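Local coordinates for protein glucosidase (Croceicoccus marinus, PDB 5Z3K) that probably hydrolyses O-glycosidic bonds as a beta-glucosidase of glycoside hydrolase family 39, at residues His438-Tyr443 against Glu476-Thr481. Numbering follows the deposited sequence.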
loop_
_atom_site.group_PDB
_atom_site.type_symbol
_atom_site.label_atom_id
_atom_site.label_comp_id
_atom_site.label_asym_id
_atom_site.label_seq_id
_atom_site.Cartn_x
_atom_site.Cartn_y
_atom_site.Cartn_z
ATOM N N HIS A 438 25.178 -8.060 -22.785
ATOM C CA HIS A 438 24.103 -7.844 -21.828
ATOM C C HIS A 438 23.633 -9.183 -21.287
ATOM O O HIS A 438 23.912 -10.238 -21.861
ATOM C CB HIS A 438 22.927 -7.082 -22.453
ATOM C CG HIS A 438 22.371 -7.721 -23.688
ATOM N ND1 HIS A 438 22.380 -7.092 -24.916
ATOM C CD2 HIS A 438 21.751 -8.909 -23.880
ATOM C CE1 HIS A 438 21.809 -7.876 -25.815
ATOM N NE2 HIS A 438 21.422 -8.986 -25.214
ATOM N N ARG A 439 22.916 -9.130 -20.162
ATOM C CA ARG A 439 22.309 -10.306 -19.550
ATOM C C ARG A 439 20.797 -10.138 -19.511
ATOM O O ARG A 439 20.298 -9.063 -19.168
ATOM C CB ARG A 439 22.839 -10.540 -18.124
ATOM C CG ARG A 439 22.495 -11.919 -17.583
ATOM C CD ARG A 439 23.067 -12.199 -16.191
ATOM N NE ARG A 439 22.674 -13.543 -15.760
ATOM C CZ ARG A 439 22.579 -13.942 -14.493
ATOM N NH1 ARG A 439 22.856 -13.100 -13.506
ATOM N NH2 ARG A 439 22.201 -15.187 -14.219
ATOM N N VAL A 440 20.078 -11.201 -19.871
ATOM C CA VAL A 440 18.620 -11.263 -19.798
ATOM C C VAL A 440 18.247 -12.311 -18.757
ATOM O O VAL A 440 18.575 -13.494 -18.917
ATOM C CB VAL A 440 17.996 -11.621 -21.155
ATOM C CG1 VAL A 440 16.482 -11.529 -21.080
ATOM C CG2 VAL A 440 18.573 -10.748 -22.270
ATOM N N VAL A 441 17.557 -11.885 -17.703
ATOM C CA VAL A 441 17.083 -12.781 -16.656
ATOM C C VAL A 441 15.565 -12.672 -16.568
ATOM O O VAL A 441 14.990 -11.597 -16.772
ATOM C CB VAL A 441 17.740 -12.446 -15.298
ATOM C CG1 VAL A 441 17.238 -13.371 -14.223
ATOM C CG2 VAL A 441 19.252 -12.538 -15.404
ATOM N N ARG A 442 14.909 -13.790 -16.253
ATOM C CA ARG A 442 13.456 -13.831 -16.153
ATOM C C ARG A 442 13.042 -14.450 -14.823
ATOM O O ARG A 442 13.549 -15.514 -14.455
ATOM C CB ARG A 442 12.871 -14.628 -17.323
ATOM C CG ARG A 442 11.447 -15.121 -17.135
ATOM C CD ARG A 442 10.932 -15.790 -18.430
ATOM N NE ARG A 442 11.324 -17.193 -18.562
ATOM C CZ ARG A 442 10.527 -18.231 -18.308
ATOM N NH1 ARG A 442 9.279 -18.038 -17.889
ATOM N NH2 ARG A 442 10.978 -19.469 -18.475
ATOM N N TYR A 443 12.120 -13.778 -14.110
ATOM C CA TYR A 443 11.534 -14.252 -12.859
ATOM C C TYR A 443 10.029 -14.435 -13.032
ATOM O O TYR A 443 9.374 -13.659 -13.734
ATOM C CB TYR A 443 11.777 -13.269 -11.692
ATOM C CG TYR A 443 13.208 -12.832 -11.522
ATOM C CD1 TYR A 443 13.738 -11.813 -12.299
ATOM C CD2 TYR A 443 14.026 -13.421 -10.564
ATOM C CE1 TYR A 443 15.052 -11.404 -12.146
ATOM C CE2 TYR A 443 15.338 -13.020 -10.405
ATOM C CZ TYR A 443 15.842 -12.011 -11.197
ATOM O OH TYR A 443 17.138 -11.606 -11.048
ATOM N N GLU A 476 5.382 -11.989 -14.685
ATOM C CA GLU A 476 6.757 -12.159 -15.131
ATOM C C GLU A 476 7.577 -10.871 -15.145
ATOM O O GLU A 476 7.121 -9.834 -15.627
ATOM C CB GLU A 476 6.788 -12.806 -16.520
ATOM C CG GLU A 476 8.165 -13.282 -16.952
ATOM C CD GLU A 476 8.113 -14.581 -17.732
ATOM O OE1 GLU A 476 8.169 -14.529 -18.979
ATOM O OE2 GLU A 476 8.016 -15.652 -17.100
ATOM N N LEU A 477 8.790 -10.952 -14.612
ATOM C CA LEU A 477 9.717 -9.827 -14.609
ATOM C C LEU A 477 10.868 -10.190 -15.523
ATOM O O LEU A 477 11.518 -11.217 -15.320
ATOM C CB LEU A 477 10.243 -9.512 -13.206
ATOM C CG LEU A 477 11.297 -8.404 -13.144
ATOM C CD1 LEU A 477 10.676 -7.079 -13.563
ATOM C CD2 LEU A 477 11.870 -8.287 -11.718
ATOM N N ILE A 478 11.099 -9.369 -16.532
ATOM C CA ILE A 478 12.243 -9.510 -17.414
ATOM C C ILE A 478 13.245 -8.456 -16.999
ATOM O O ILE A 478 12.919 -7.264 -16.970
ATOM C CB ILE A 478 11.853 -9.335 -18.891
ATOM C CG1 ILE A 478 10.739 -10.310 -19.274
ATOM C CG2 ILE A 478 13.097 -9.450 -19.785
ATOM C CD1 ILE A 478 11.055 -11.768 -18.964
ATOM N N GLU A 479 14.462 -8.883 -16.692
ATOM C CA GLU A 479 15.509 -7.980 -16.247
ATOM C C GLU A 479 16.654 -8.038 -17.246
ATOM O O GLU A 479 17.209 -9.115 -17.487
ATOM C CB GLU A 479 15.994 -8.366 -14.848
ATOM C CG GLU A 479 16.742 -7.266 -14.156
ATOM C CD GLU A 479 16.811 -7.499 -12.663
ATOM O OE1 GLU A 479 15.888 -7.065 -11.933
ATOM O OE2 GLU A 479 17.783 -8.153 -12.240
ATOM N N ILE A 480 17.005 -6.891 -17.823
ATOM C CA ILE A 480 18.123 -6.784 -18.762
ATOM C C ILE A 480 19.200 -5.910 -18.136
ATOM O O ILE A 480 18.918 -4.793 -17.691
ATOM C CB ILE A 480 17.675 -6.210 -20.116
ATOM C CG1 ILE A 480 16.487 -7.001 -20.646
ATOM C CG2 ILE A 480 18.819 -6.263 -21.124
ATOM C CD1 ILE A 480 15.781 -6.317 -21.745
ATOM N N THR A 481 20.433 -6.418 -18.087
ATOM C CA THR A 481 21.516 -5.694 -17.439
ATOM C C THR A 481 22.733 -5.593 -18.342
ATOM O O THR A 481 22.978 -6.456 -19.191
ATOM C CB THR A 481 21.929 -6.355 -16.132
ATOM O OG1 THR A 481 22.227 -7.740 -16.387
ATOM C CG2 THR A 481 20.795 -6.250 -15.133
#
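Arg-439 and Thr-481 form a hydrogen-bonded antiparallel pair, Arg-439 N to Thr-481 O 2.8 Å and Thr-481 N to Arg-439 O 2.9 Å; Thr-481 OG1 lies 3.4 Å from Arg-439 CB. On the opposite face, Val-440 CG1 meets Ile-478 CG2 at 4.2 Å, diagonally across the strands. Val-441 and Glu-479 exchange two nearly straight backbone bonds. These are neighbouring strands of the beta domain beside the TIM barrel, with strand 452-459 flanking 438-443 and strand 369-376 flanking 476-481. Arg-442 lays its CB and CG against Ile-478 CD1, then bends at chi3 (84°), bringing NH1 2.8 Å from Glu-476 OE2 in a salt bridge. The Glu-476 carboxylate sits at the guanidinium edge, and NH1 reaches OE2 on its syn side but tilted out of the carboxylate plane, the two planes 69° apart; Arg-444 shares OE2, and Asp-455 takes Arg-442 NH2. A leucine in place of Arg-442 would probably leave Asp-455 without this mate and Glu-476 dependent on Arg-444 for charge pairing. Tyr-443 exchanges backbone bonds with Leu-477 and runs alongside its side chain, Tyr-443 CD1 4.0 Å from Leu-477 CD2, both touching Leu-336 of helix 329-341.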